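Local coordinates for transcription termination factor FttA (Pyrococcus horikoshii, PDB 3AF6), which probably terminates transcription by cleaving nascent RNA, using a two-zinc metallo-beta-lactamase and beta-CASP nuclease core joined to KH domains, at residues A[145-150]-A[468-473]; A[151-156]-A[284-289]; A[385-390]-A[610-615]; A[389-394]-A[598-603]; A[522-527]-A[549-554]. One frame throughout, in Å; residues are numbered along the deposited sequence.

Interaction 1 of 5, residues A[145-150]-A[468-473]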
# COMPACT_ATOMS: atom_id res chain seq x y z
N THR A 145 -13.54 -3.89 17.13
CA THR A 145 -14.44 -4.12 16.00
C THR A 145 -14.57 -2.84 15.17
O THR A 145 -15.26 -1.91 15.57
CB THR A 145 -15.84 -4.53 16.49
OG1 THR A 145 -15.73 -5.68 17.33
CG2 THR A 145 -16.75 -4.84 15.31
N PRO A 146 -13.90 -2.79 14.01
CA PRO A 146 -13.96 -1.60 13.15
C PRO A 146 -15.38 -1.26 12.70
O PRO A 146 -16.23 -2.14 12.56
CB PRO A 146 -13.04 -1.97 11.99
CG PRO A 146 -13.18 -3.46 11.90
CD PRO A 146 -13.13 -3.87 13.36
N PRO A 147 -15.65 0.03 12.48
CA PRO A 147 -16.96 0.52 12.05
C PRO A 147 -17.46 -0.10 10.75
O PRO A 147 -18.66 -0.26 10.55
CB PRO A 147 -16.75 2.02 11.93
CG PRO A 147 -15.30 2.14 11.61
CD PRO A 147 -14.69 1.14 12.55
N LEU A 148 -16.53 -0.45 9.88
CA LEU A 148 -16.87 -1.04 8.60
C LEU A 148 -16.27 -2.43 8.49
O LEU A 148 -15.18 -2.68 9.00
CB LEU A 148 -16.34 -0.17 7.46
CG LEU A 148 -16.84 1.27 7.47
CD1 LEU A 148 -16.03 2.11 6.49
CD2 LEU A 148 -18.31 1.29 7.12
N GLN A 149 -16.99 -3.32 7.83
CA GLN A 149 -16.51 -4.68 7.63
C GLN A 149 -15.95 -4.76 6.21
O GLN A 149 -16.53 -4.20 5.28
CB GLN A 149 -17.65 -5.67 7.83
CG GLN A 149 -18.89 -5.37 7.00
CD GLN A 149 -20.08 -6.22 7.40
OE1 GLN A 149 -20.67 -6.03 8.47
NE2 GLN A 149 -20.45 -7.17 6.55
N SER A 150 -14.82 -5.45 6.07
CA SER A 150 -14.14 -5.59 4.78
C SER A 150 -14.06 -7.01 4.26
O SER A 150 -13.45 -7.88 4.89
CB SER A 150 -12.72 -5.02 4.88
OG SER A 150 -11.87 -5.52 3.86
N ILE A 468 -11.32 -0.56 4.65
CA ILE A 468 -9.95 -0.88 5.02
C ILE A 468 -9.30 0.27 5.79
O ILE A 468 -8.53 0.04 6.72
CB ILE A 468 -9.15 -1.26 3.75
CG1 ILE A 468 -9.80 -2.51 3.14
CG2 ILE A 468 -7.69 -1.49 4.09
CD1 ILE A 468 -9.18 -3.03 1.85
N HIS A 469 -9.62 1.50 5.41
CA HIS A 469 -9.08 2.65 6.11
C HIS A 469 -9.44 2.58 7.59
O HIS A 469 -8.58 2.70 8.46
CB HIS A 469 -9.63 3.95 5.50
CG HIS A 469 -8.95 4.38 4.24
ND1 HIS A 469 -9.01 3.64 3.08
CD2 HIS A 469 -8.17 5.45 3.96
CE1 HIS A 469 -8.29 4.24 2.14
NE2 HIS A 469 -7.77 5.34 2.66
N THR A 470 -10.73 2.38 7.87
CA THR A 470 -11.22 2.32 9.24
C THR A 470 -10.68 1.15 10.05
O THR A 470 -10.87 1.11 11.26
CB THR A 470 -12.75 2.29 9.29
OG1 THR A 470 -13.22 1.01 8.84
CG2 THR A 470 -13.33 3.40 8.42
N ALA A 471 -10.00 0.21 9.40
CA ALA A 471 -9.43 -0.94 10.09
C ALA A 471 -7.99 -0.62 10.49
O ALA A 471 -7.37 -1.35 11.26
CB ALA A 471 -9.45 -2.16 9.20
N TYR A 472 -7.47 0.49 9.96
CA TYR A 472 -6.09 0.90 10.25
C TYR A 472 -5.95 2.35 10.74
O TYR A 472 -5.26 3.16 10.11
CB TYR A 472 -5.24 0.70 9.01
CG TYR A 472 -4.97 -0.74 8.69
CD1 TYR A 472 -4.04 -1.47 9.43
CD2 TYR A 472 -5.62 -1.37 7.62
CE1 TYR A 472 -3.76 -2.79 9.11
CE2 TYR A 472 -5.36 -2.69 7.30
CZ TYR A 472 -4.43 -3.39 8.04
OH TYR A 472 -4.16 -4.69 7.71
N PRO A 473 -6.57 2.68 11.88
CA PRO A 473 -6.48 4.05 12.41
C PRO A 473 -5.05 4.52 12.62
O PRO A 473 -4.73 5.67 12.34
CB PRO A 473 -7.26 3.98 13.71
CG PRO A 473 -7.08 2.53 14.14
CD PRO A 473 -7.28 1.80 12.83
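Pro-146 and Ala-471 bring the two backbones to 5.5 Å between their CA atoms where the irregular segment 145-150 runs past the last turn of helix 462-471. No hydrogen bond crosses the contact; it is made by side-chain packing, most of it on Thr-470. CG of Pro-147 lies 3.5 Å from CB of Thr-470, the proline ring and the threonine sliding past each other in opposite directions. Leu-148 comes in at about a right angle to the threonine, its CD1 branch meeting the CG2 methyl of Thr-470 at 3.6 Å. A chi1 of 72° in Thr-470 sets OG1 between the backbone N and the carbonyl carbon. From there the hydroxyl is hydrogen-bonded to the carbonyl of Ala-467 one turn back, and OG1 of Thr-470 also lies 3.6 Å from CB of Leu-148. The segment links strand 140-144 of the KH region to helix 151-161, so this packing seats the KH region against the beta-CASP domain. CB of Pro-146 lies 3.8 Å from the carbonyl O of Thr-470. At the other end OG of Ser-150 passes 3.7 Å from CG1 of Ile-468, a van der Waals contact. That hydroxyl caps the start of helix 151-161 at the N of Ile-153 and is also hydrogen-bonded to Glu-464.

Interaction 2 of 5, residues A[151-156]-A[284-289]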
# COMPACT_ATOMS: atom_id res chain seq x y z
N GLN A 151 -14.65 -7.25 3.10
CA GLN A 151 -14.60 -8.58 2.49
C GLN A 151 -13.13 -8.93 2.33
O GLN A 151 -12.71 -10.06 2.62
CB GLN A 151 -15.27 -8.56 1.10
CG GLN A 151 -16.79 -8.71 1.11
CD GLN A 151 -17.52 -7.61 0.32
OE1 GLN A 151 -17.83 -6.54 0.86
NE2 GLN A 151 -17.78 -7.87 -0.96
N THR A 152 -12.36 -7.94 1.88
CA THR A 152 -10.94 -8.10 1.65
C THR A 152 -10.16 -8.59 2.86
O THR A 152 -9.42 -9.56 2.76
CB THR A 152 -10.31 -6.79 1.18
OG1 THR A 152 -11.16 -6.18 0.21
CG2 THR A 152 -8.95 -7.05 0.55
N ILE A 153 -10.31 -7.91 3.99
CA ILE A 153 -9.59 -8.30 5.19
C ILE A 153 -10.01 -9.68 5.66
O ILE A 153 -9.19 -10.48 6.10
CB ILE A 153 -9.82 -7.27 6.33
CG1 ILE A 153 -9.09 -5.97 5.98
CG2 ILE A 153 -9.37 -7.85 7.66
CD1 ILE A 153 -9.48 -4.79 6.83
N TYR A 154 -11.31 -9.95 5.56
CA TYR A 154 -11.85 -11.23 5.96
C TYR A 154 -11.28 -12.32 5.07
O TYR A 154 -10.88 -13.39 5.55
CB TYR A 154 -13.38 -11.20 5.86
CG TYR A 154 -14.08 -12.54 5.97
CD1 TYR A 154 -14.37 -13.30 4.82
CD2 TYR A 154 -14.47 -13.05 7.21
CE1 TYR A 154 -15.04 -14.52 4.91
CE2 TYR A 154 -15.14 -14.27 7.31
CZ TYR A 154 -15.43 -15.00 6.16
OH TYR A 154 -16.10 -16.20 6.26
N SER A 155 -11.22 -12.05 3.77
CA SER A 155 -10.69 -13.02 2.83
C SER A 155 -9.23 -13.35 3.12
O SER A 155 -8.84 -14.51 3.15
CB SER A 155 -10.83 -12.50 1.40
OG SER A 155 -10.43 -13.51 0.50
N ILE A 156 -8.41 -12.32 3.31
CA ILE A 156 -7.00 -12.53 3.60
C ILE A 156 -6.87 -13.40 4.85
O ILE A 156 -6.16 -14.40 4.86
CB ILE A 156 -6.29 -11.18 3.83
CG1 ILE A 156 -6.31 -10.37 2.53
CG2 ILE A 156 -4.87 -11.42 4.29
CD1 ILE A 156 -5.68 -9.01 2.65
N THR A 284 -1.10 -1.64 2.85
CA THR A 284 -0.77 -1.79 1.43
C THR A 284 -1.06 -3.22 0.97
O THR A 284 -1.56 -3.43 -0.14
CB THR A 284 0.72 -1.41 1.16
OG1 THR A 284 0.91 -0.01 1.42
CG2 THR A 284 1.09 -1.69 -0.28
N ARG A 285 -0.78 -4.20 1.81
CA ARG A 285 -1.07 -5.57 1.45
C ARG A 285 -2.58 -5.70 1.16
O ARG A 285 -2.99 -6.23 0.12
CB ARG A 285 -0.68 -6.54 2.56
CG ARG A 285 -1.70 -7.64 2.75
CD ARG A 285 -1.11 -9.02 2.83
NE ARG A 285 -0.85 -9.44 4.20
CZ ARG A 285 -1.70 -9.28 5.22
NH1 ARG A 285 -1.36 -9.72 6.42
NH2 ARG A 285 -2.86 -8.67 5.03
N ASP A 286 -3.40 -5.21 2.09
CA ASP A 286 -4.85 -5.29 1.94
C ASP A 286 -5.34 -4.45 0.77
O ASP A 286 -6.18 -4.89 -0.01
CB ASP A 286 -5.56 -4.83 3.22
CG ASP A 286 -5.25 -5.73 4.41
OD1 ASP A 286 -5.74 -5.42 5.52
OD2 ASP A 286 -4.52 -6.73 4.24
N LEU A 287 -4.82 -3.24 0.64
CA LEU A 287 -5.24 -2.36 -0.44
C LEU A 287 -4.85 -2.85 -1.84
O LEU A 287 -5.65 -2.80 -2.76
CB LEU A 287 -4.69 -0.96 -0.20
CG LEU A 287 -5.38 -0.22 0.95
CD1 LEU A 287 -4.55 0.98 1.38
CD2 LEU A 287 -6.78 0.20 0.51
N MET A 288 -3.62 -3.34 -2.00
CA MET A 288 -3.19 -3.80 -3.32
C MET A 288 -3.99 -5.02 -3.75
O MET A 288 -4.39 -5.14 -4.91
CB MET A 288 -1.68 -4.10 -3.33
CG MET A 288 -1.28 -5.48 -2.87
SD MET A 288 0.48 -5.69 -3.09
CE MET A 288 0.92 -6.63 -1.62
N VAL A 289 -4.25 -5.92 -2.80
CA VAL A 289 -5.02 -7.12 -3.08
C VAL A 289 -6.38 -6.68 -3.60
O VAL A 289 -6.93 -7.30 -4.50
CB VAL A 289 -5.22 -7.98 -1.82
CG1 VAL A 289 -6.40 -8.92 -2.00
CG2 VAL A 289 -3.97 -8.79 -1.56
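Ile-156 fills the closely packed end of this contact, its side chain lying across the paired Arg-285 and Asp-286 of helix 282-301. CG2 of Ile-156 sits over one face of the guanidinium group of Arg-285, 3.5 Å from NH2, while CD1 of the same isoleucine reaches past that NH2 at 3.7 Å toward the carboxylate of Asp-286. The chain of Arg-285 bends at chi2 and chi3, and its NH2 comes to 2.7 Å from OD2 of Asp-286 in a salt bridge between neighbours on one helix. The isoleucine thus covers an ion pair with hydrocarbon, and the pairing probably eases the cost of burying the carboxylate. OD1 of Asp-286 is 3.4 Å from CG1 of Ile-153 and is hydrogen-bonded to the hydroxyl of Tyr-472. Helix 151-161 of the KH region here packs across helix 282-301 of the metallo-beta-lactamase domain, the short axes 9.7 Å apart and at 109°. The contact thins out at Thr-152, where CG2 meets CG1 of Val-289 at 4.1 Å and the carbonyl O of Asp-286 at 3.6 Å. This threonine directs OG1 anti to its own carbonyl carbon, chi1 -44°, to a hydrogen bond with Glu-464, so the methyl is what faces helix 282-301. Gln-151 and Tyr-154 lie on the solvent side of helix 151-161 and do not touch segment 284-289; Ile-317 of helix 310-319 packs against both Ile-156 and Val-289.

Interaction 3 of 5, residues A[385-390]-A[610-615]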
# COMPACT_ATOMS: atom_id res chain seq x y z
N ARG A 385 20.71 7.32 8.36
CA ARG A 385 21.77 7.55 7.39
C ARG A 385 21.13 7.67 6.03
O ARG A 385 20.06 7.10 5.80
CB ARG A 385 22.76 6.39 7.41
CG ARG A 385 23.64 6.35 8.65
CD ARG A 385 24.83 7.29 8.53
NE ARG A 385 26.07 6.56 8.24
CZ ARG A 385 26.37 6.01 7.07
NH1 ARG A 385 27.52 5.36 6.92
NH2 ARG A 385 25.54 6.11 6.04
N LEU A 386 21.75 8.41 5.12
CA LEU A 386 21.18 8.57 3.80
C LEU A 386 22.14 9.12 2.77
O LEU A 386 22.29 10.33 2.66
CB LEU A 386 19.97 9.51 3.87
CG LEU A 386 19.24 9.81 2.55
CD1 LEU A 386 18.76 8.50 1.91
CD2 LEU A 386 18.06 10.73 2.81
N GLU A 387 22.78 8.24 2.01
CA GLU A 387 23.71 8.68 0.97
C GLU A 387 23.01 8.93 -0.36
O GLU A 387 23.30 9.92 -1.03
CB GLU A 387 24.82 7.67 0.74
CG GLU A 387 25.90 7.70 1.80
CD GLU A 387 25.41 7.22 3.15
OE1 GLU A 387 25.75 7.89 4.16
OE2 GLU A 387 24.70 6.19 3.21
N THR A 388 22.08 8.05 -0.73
CA THR A 388 21.36 8.17 -2.00
C THR A 388 19.83 8.25 -1.88
O THR A 388 19.19 7.38 -1.26
CB THR A 388 21.70 6.99 -2.96
OG1 THR A 388 23.12 6.91 -3.15
CG2 THR A 388 21.03 7.19 -4.33
N LEU A 389 19.25 9.27 -2.50
CA LEU A 389 17.81 9.45 -2.48
C LEU A 389 17.18 9.33 -3.86
O LEU A 389 17.52 10.09 -4.77
CB LEU A 389 17.44 10.82 -1.89
CG LEU A 389 15.93 11.08 -1.86
CD1 LEU A 389 15.29 10.02 -0.97
CD2 LEU A 389 15.62 12.48 -1.33
N VAL A 390 16.26 8.39 -4.02
CA VAL A 390 15.57 8.21 -5.30
C VAL A 390 14.20 8.80 -5.01
O VAL A 390 13.51 8.30 -4.13
CB VAL A 390 15.40 6.71 -5.68
CG1 VAL A 390 14.75 6.59 -7.05
CG2 VAL A 390 16.74 6.00 -5.66
N ARG A 610 21.56 15.08 4.66
CA ARG A 610 21.61 15.53 3.27
C ARG A 610 22.33 14.46 2.46
O ARG A 610 23.45 14.07 2.78
CB ARG A 610 22.35 16.86 3.21
CG ARG A 610 22.49 17.50 1.85
CD ARG A 610 22.83 18.97 2.05
NE ARG A 610 23.18 19.70 0.83
CZ ARG A 610 24.27 19.46 0.10
NH1 ARG A 610 25.11 18.50 0.47
NH2 ARG A 610 24.52 20.19 -0.98
N PRO A 611 21.69 13.95 1.41
CA PRO A 611 22.25 12.91 0.53
C PRO A 611 23.40 13.34 -0.38
O PRO A 611 23.53 14.51 -0.74
CB PRO A 611 21.02 12.44 -0.25
CG PRO A 611 20.26 13.73 -0.43
CD PRO A 611 20.33 14.34 0.97
N GLU A 612 24.24 12.38 -0.76
CA GLU A 612 25.37 12.65 -1.65
C GLU A 612 24.85 12.81 -3.06
O GLU A 612 25.37 13.62 -3.82
CB GLU A 612 26.38 11.50 -1.63
CG GLU A 612 27.10 11.30 -0.32
CD GLU A 612 27.86 9.97 -0.28
OE1 GLU A 612 28.59 9.75 0.71
OE2 GLU A 612 27.71 9.17 -1.23
N ARG A 613 23.84 12.02 -3.42
CA ARG A 613 23.27 12.12 -4.75
C ARG A 613 21.78 11.84 -4.74
O ARG A 613 21.28 11.02 -3.97
CB ARG A 613 24.00 11.16 -5.72
CG ARG A 613 23.80 9.67 -5.46
CD ARG A 613 25.11 8.87 -5.64
NE ARG A 613 25.28 8.25 -6.96
CZ ARG A 613 25.50 8.91 -8.10
NH1 ARG A 613 25.58 10.23 -8.12
NH2 ARG A 613 25.65 8.23 -9.23
N ILE A 614 21.06 12.56 -5.59
CA ILE A 614 19.63 12.38 -5.71
C ILE A 614 19.30 11.91 -7.14
O ILE A 614 19.84 12.41 -8.12
CB ILE A 614 18.89 13.70 -5.39
CG1 ILE A 614 19.08 14.03 -3.90
CG2 ILE A 614 17.41 13.58 -5.74
CD1 ILE A 614 18.50 15.39 -3.47
N ILE A 615 18.43 10.93 -7.24
CA ILE A 615 18.03 10.40 -8.53
C ILE A 615 16.53 10.63 -8.69
O ILE A 615 15.72 10.09 -7.94
CB ILE A 615 18.36 8.88 -8.63
CG1 ILE A 615 19.86 8.67 -8.43
CG2 ILE A 615 17.93 8.33 -9.98
CD1 ILE A 615 20.27 7.22 -8.28
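Glu-387 and Glu-612 lie side by side and point the same way where a parallel strand pair begins, 388-392 beside 613-617, in a mixed sheet of the metallo-beta-lactamase fold. Their carboxylate planes are turned 70° apart. CG of Glu-387 rests 3.6 Å from CD of Glu-612, while the nearest charged oxygens, both OE1, stay 4.8 Å apart. Arg-385 forms a salt bridge to Glu-387, which probably tempers this like-charge pair. Next along the sheet, Thr-388 and Arg-613 also run alongside each other, OG1 of the threonine 3.7 Å from CG of the arginine; that hydroxyl is hydrogen-bonded to His-360 of the strand on the far side. Val-390 and Ile-615 share this face. Leu-389 turns to the other face with Ile-614, its CB 4.1 Å from CG1 of the isoleucine, and also packs on the ring of Pro-611. Beneath the side chains the parallel ladder is regular: Leu-389 N bonds to Arg-613 O, and Ile-615 N to Leu-389 O. Where the pairing starts, the carbonyl O of Glu-387 takes two donors, Glu-612 N at 2.6 Å and Arg-613 N at 3.2 Å, the latter nearly in line with the C=O bond.

Interaction 4 of 5, residues A[389-394]-A[598-603]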
# COMPACT_ATOMS: atom_id res chain seq x y z
N LEU A 389 19.25 9.27 -2.50
CA LEU A 389 17.81 9.45 -2.48
C LEU A 389 17.18 9.33 -3.86
O LEU A 389 17.52 10.09 -4.77
CB LEU A 389 17.44 10.82 -1.89
CG LEU A 389 15.93 11.08 -1.86
CD1 LEU A 389 15.29 10.02 -0.97
CD2 LEU A 389 15.62 12.48 -1.33
N VAL A 390 16.26 8.39 -4.02
CA VAL A 390 15.57 8.21 -5.30
C VAL A 390 14.20 8.80 -5.01
O VAL A 390 13.51 8.30 -4.13
CB VAL A 390 15.40 6.71 -5.68
CG1 VAL A 390 14.75 6.59 -7.05
CG2 VAL A 390 16.74 6.00 -5.66
N MET A 391 13.82 9.86 -5.73
CA MET A 391 12.54 10.51 -5.48
C MET A 391 11.64 10.67 -6.71
O MET A 391 12.13 10.72 -7.83
CB MET A 391 12.77 11.89 -4.84
CG MET A 391 13.39 12.94 -5.77
SD MET A 391 13.81 14.52 -4.96
CE MET A 391 12.24 15.00 -4.27
N GLU A 392 10.33 10.76 -6.49
CA GLU A 392 9.39 10.92 -7.59
C GLU A 392 9.43 12.34 -8.17
O GLU A 392 9.96 13.26 -7.55
CB GLU A 392 7.98 10.56 -7.12
CG GLU A 392 7.36 11.52 -6.13
CD GLU A 392 5.90 11.84 -6.46
OE1 GLU A 392 5.66 12.42 -7.53
OE2 GLU A 392 5.01 11.50 -5.64
N SER A 393 8.89 12.51 -9.38
CA SER A 393 8.90 13.81 -10.04
C SER A 393 7.59 14.12 -10.77
O SER A 393 7.59 14.91 -11.71
CB SER A 393 10.03 13.87 -11.07
OG SER A 393 11.19 13.19 -10.61
N THR A 394 6.49 13.52 -10.35
CA THR A 394 5.22 13.76 -11.00
C THR A 394 4.98 15.25 -11.27
O THR A 394 4.47 15.62 -12.33
CB THR A 394 4.04 13.23 -10.17
OG1 THR A 394 4.36 11.93 -9.66
CG2 THR A 394 2.80 13.11 -11.04
N ARG A 598 7.08 22.94 -5.53
CA ARG A 598 7.57 23.55 -4.30
C ARG A 598 7.81 22.51 -3.20
O ARG A 598 8.83 22.54 -2.52
CB ARG A 598 6.56 24.60 -3.83
CG ARG A 598 6.96 25.42 -2.61
CD ARG A 598 5.79 26.33 -2.21
NE ARG A 598 6.08 27.24 -1.10
CZ ARG A 598 6.45 26.86 0.13
NH1 ARG A 598 6.60 25.57 0.43
NH2 ARG A 598 6.65 27.78 1.07
N GLU A 599 6.87 21.58 -3.02
CA GLU A 599 7.01 20.55 -2.00
C GLU A 599 8.21 19.66 -2.25
O GLU A 599 8.92 19.29 -1.31
CB GLU A 599 5.76 19.67 -1.93
CG GLU A 599 4.50 20.37 -1.53
CD GLU A 599 3.34 19.40 -1.39
OE1 GLU A 599 3.45 18.46 -0.57
OE2 GLU A 599 2.33 19.58 -2.11
N LEU A 600 8.42 19.28 -3.51
CA LEU A 600 9.54 18.41 -3.83
C LEU A 600 10.85 19.12 -3.50
O LEU A 600 11.71 18.55 -2.84
CB LEU A 600 9.50 18.00 -5.31
CG LEU A 600 8.32 17.14 -5.82
CD1 LEU A 600 8.38 17.09 -7.34
CD2 LEU A 600 8.36 15.73 -5.23
N MET A 601 10.99 20.36 -3.94
CA MET A 601 12.22 21.09 -3.65
C MET A 601 12.38 21.20 -2.15
O MET A 601 13.47 20.97 -1.61
CB MET A 601 12.19 22.48 -4.28
CG MET A 601 12.27 22.50 -5.81
SD MET A 601 13.85 21.91 -6.54
CE MET A 601 14.92 23.33 -6.32
N ASN A 602 11.29 21.53 -1.47
CA ASN A 602 11.33 21.69 -0.02
C ASN A 602 11.68 20.39 0.69
O ASN A 602 12.24 20.40 1.78
CB ASN A 602 10.00 22.23 0.49
CG ASN A 602 9.98 22.40 2.00
OD1 ASN A 602 9.05 21.96 2.67
ND2 ASN A 602 11.01 23.05 2.53
N TYR A 603 11.34 19.25 0.08
CA TYR A 603 11.66 17.97 0.70
C TYR A 603 13.17 17.77 0.66
O TYR A 603 13.75 17.17 1.58
CB TYR A 603 10.99 16.81 -0.04
CG TYR A 603 11.22 15.47 0.63
CD1 TYR A 603 10.51 15.12 1.79
CD2 TYR A 603 12.22 14.61 0.19
CE1 TYR A 603 10.81 13.94 2.49
CE2 TYR A 603 12.53 13.45 0.88
CZ TYR A 603 11.82 13.12 2.03
OH TYR A 603 12.12 11.97 2.73
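Met-391 reaches Leu-600 through a chi1 of 70°, which sets CG between the backbone N and the carbonyl carbon, and a bend at chi3 of -57° that swings CE toward the helix. Helix 597-606 here covers one face of the sheet that holds strand 388-392, an alpha/beta layer of the metallo-beta-lactamase fold, with the two axes nearly antiparallel at 169°. CE of Met-391 meets CD2 of Leu-600 at 4.1 Å and lies 3.9 Å from the carbonyl O of the same leucine. CD2 of Leu-600 also reaches the backbone, 3.7 Å from Glu-392 O. One helical turn on, the Tyr-603 ring receives CD2 of Leu-389 at its edge, in the ring plane, 3.9 Å from CE2. Phe-370 meets the Tyr-603 ring edge to face, and the hydroxyl of Tyr-603 is hydrogen-bonded to the carbonyl of Asn-380. At Glu-392 the contact borders the zinc site: OE2 of Glu-392 is hydrogen-bonded to His-594 and to the N of Phe-368, beside the metal ligand Asp-367. The other carboxylate oxygen, Glu-392 OE1, is gripped twice by Thr-394, through OG1 at 2.5 Å and through the backbone N at 3.1 Å.

Interaction 5 of 5, residues A[522-527]-A[549-554]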
# COMPACT_ATOMS: atom_id res chain seq x y z
N SER A 522 -12.44 4.02 -12.44
CA SER A 522 -11.07 4.44 -12.18
C SER A 522 -10.90 5.95 -12.19
O SER A 522 -11.68 6.68 -12.79
CB SER A 522 -10.12 3.83 -13.21
OG SER A 522 -9.79 2.49 -12.85
N GLY A 523 -9.83 6.40 -11.52
CA GLY A 523 -9.54 7.82 -11.42
C GLY A 523 -9.17 8.54 -12.69
O GLY A 523 -9.21 9.77 -12.74
N MET A 524 -8.82 7.79 -13.73
CA MET A 524 -8.44 8.40 -15.00
C MET A 524 -9.36 7.97 -16.15
O MET A 524 -9.00 8.07 -17.32
CB MET A 524 -6.98 8.06 -15.33
CG MET A 524 -6.00 8.40 -14.21
SD MET A 524 -4.26 8.12 -14.68
CE MET A 524 -4.12 6.32 -14.44
N LEU A 525 -10.55 7.50 -15.80
CA LEU A 525 -11.51 7.04 -16.81
C LEU A 525 -10.87 5.94 -17.66
O LEU A 525 -11.26 5.73 -18.81
CB LEU A 525 -11.92 8.20 -17.73
CG LEU A 525 -12.78 9.31 -17.13
CD1 LEU A 525 -13.05 10.38 -18.19
CD2 LEU A 525 -14.08 8.73 -16.62
N VAL A 526 -9.90 5.24 -17.07
CA VAL A 526 -9.21 4.16 -17.75
C VAL A 526 -10.02 2.87 -17.69
O VAL A 526 -9.69 1.89 -18.35
CB VAL A 526 -7.83 3.89 -17.13
CG1 VAL A 526 -7.06 2.91 -17.98
CG2 VAL A 526 -7.06 5.20 -16.98
N GLY A 527 -11.09 2.88 -16.90
CA GLY A 527 -11.93 1.70 -16.79
C GLY A 527 -12.77 1.70 -15.53
O GLY A 527 -12.55 2.52 -14.63
N SER A 549 -7.08 14.28 -9.90
CA SER A 549 -5.88 13.48 -9.89
C SER A 549 -5.14 13.63 -11.20
O SER A 549 -5.69 14.07 -12.21
CB SER A 549 -6.21 12.01 -9.64
OG SER A 549 -7.03 11.49 -10.68
N TYR A 550 -3.86 13.26 -11.16
CA TYR A 550 -2.99 13.32 -12.32
C TYR A 550 -3.57 12.43 -13.41
O TYR A 550 -3.86 11.26 -13.16
CB TYR A 550 -1.60 12.81 -11.95
CG TYR A 550 -0.59 12.90 -13.07
CD1 TYR A 550 -0.16 14.15 -13.54
CD2 TYR A 550 -0.04 11.76 -13.65
CE1 TYR A 550 0.79 14.25 -14.55
CE2 TYR A 550 0.92 11.85 -14.67
CZ TYR A 550 1.33 13.11 -15.11
OH TYR A 550 2.29 13.23 -16.09
N GLN A 551 -3.75 12.99 -14.60
CA GLN A 551 -4.26 12.20 -15.72
C GLN A 551 -3.02 11.83 -16.55
O GLN A 551 -2.36 12.70 -17.13
CB GLN A 551 -5.25 13.02 -16.55
CG GLN A 551 -6.50 13.48 -15.80
CD GLN A 551 -7.27 12.34 -15.14
OE1 GLN A 551 -7.22 12.17 -13.92
NE2 GLN A 551 -7.98 11.56 -15.95
N ALA A 552 -2.71 10.54 -16.60
CA ALA A 552 -1.53 10.08 -17.34
C ALA A 552 -1.69 10.06 -18.86
O ALA A 552 -2.80 9.90 -19.38
CB ALA A 552 -1.12 8.70 -16.83
N GLU A 553 -0.57 10.21 -19.55
CA GLU A 553 -0.56 10.21 -21.01
C GLU A 553 -1.07 8.87 -21.53
O GLU A 553 -0.58 7.82 -21.15
CB GLU A 553 0.87 10.46 -21.52
CG GLU A 553 1.56 11.64 -20.85
CD GLU A 553 2.89 12.00 -21.50
OE1 GLU A 553 3.71 11.08 -21.73
OE2 GLU A 553 3.12 13.21 -21.77
N GLY A 554 -2.08 8.93 -22.40
CA GLY A 554 -2.64 7.72 -22.96
C GLY A 554 -3.98 7.31 -22.36
O GLY A 554 -4.55 6.29 -22.74
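Two loops of the beta-CASP domain meet here, each following a strand of its parallel sheet, 516-520 and 544-547, close to the zinc site. Segment 522-527 opens with a type I beta turn from Ser-522 to Leu-525 and is tied back on itself by Ser-522 N bonding to Gly-527 O at 2.7 Å. Met-524, in the turn, gives the largest share of the buried surface. Its CG is placed anti to the carbonyl carbon, chi1 -54°, and the chain then runs out before bending at chi3, so that SD lies along the backbone of segment 549-554. There SD of Met-524 is met by the backbone N of Ala-552 at 3.5 Å, a weak hydrogen bond that is nonetheless nearly straight, 167° at the hydrogen. SD of Met-524 is also 3.5 Å from the carbonyl O of Tyr-550 and 3.8 Å from CB of Ala-552. The side chain of Gln-551 passes that of Met-524 in the opposite direction, packing beside the turn. Farther back, OG of Ser-549 approaches the carbonyl O of Gly-523 at 3.5 Å, but its angle is too poor for a hydrogen bond. Tyr-550 turns its hydroxyl to Glu-620, and the nearest atoms of its side chain and a bound sulfate are about 3 Å apart. A thioether sulfur meeting a backbone N-H and a methyl makes a weak, soft link, which probably relies largely on packing.

From the N terminus, interaction 1 opens first and closes the longest loop, from the KH region to the beta-CASP domain. Interaction 2 starts directly after it and nests inside that loop, joining the KH region to the metallo-beta-lactamase domain; the two touch through Ile-153 and Ala-471. Interactions 3 and 4 begin on the same strand, 388-392, and bring the C-terminal part of the metallo-beta-lactamase fold back to its N-terminal part; the beta-CASP domain, inserted within that fold as in this family, lies in the loop they close. Both cross interaction 1, on the opposite side of the chain's centre. Interaction 5 is nested within both, inside the beta-CASP domain, meeting interaction 4 where Tyr-550 packs on Thr-394.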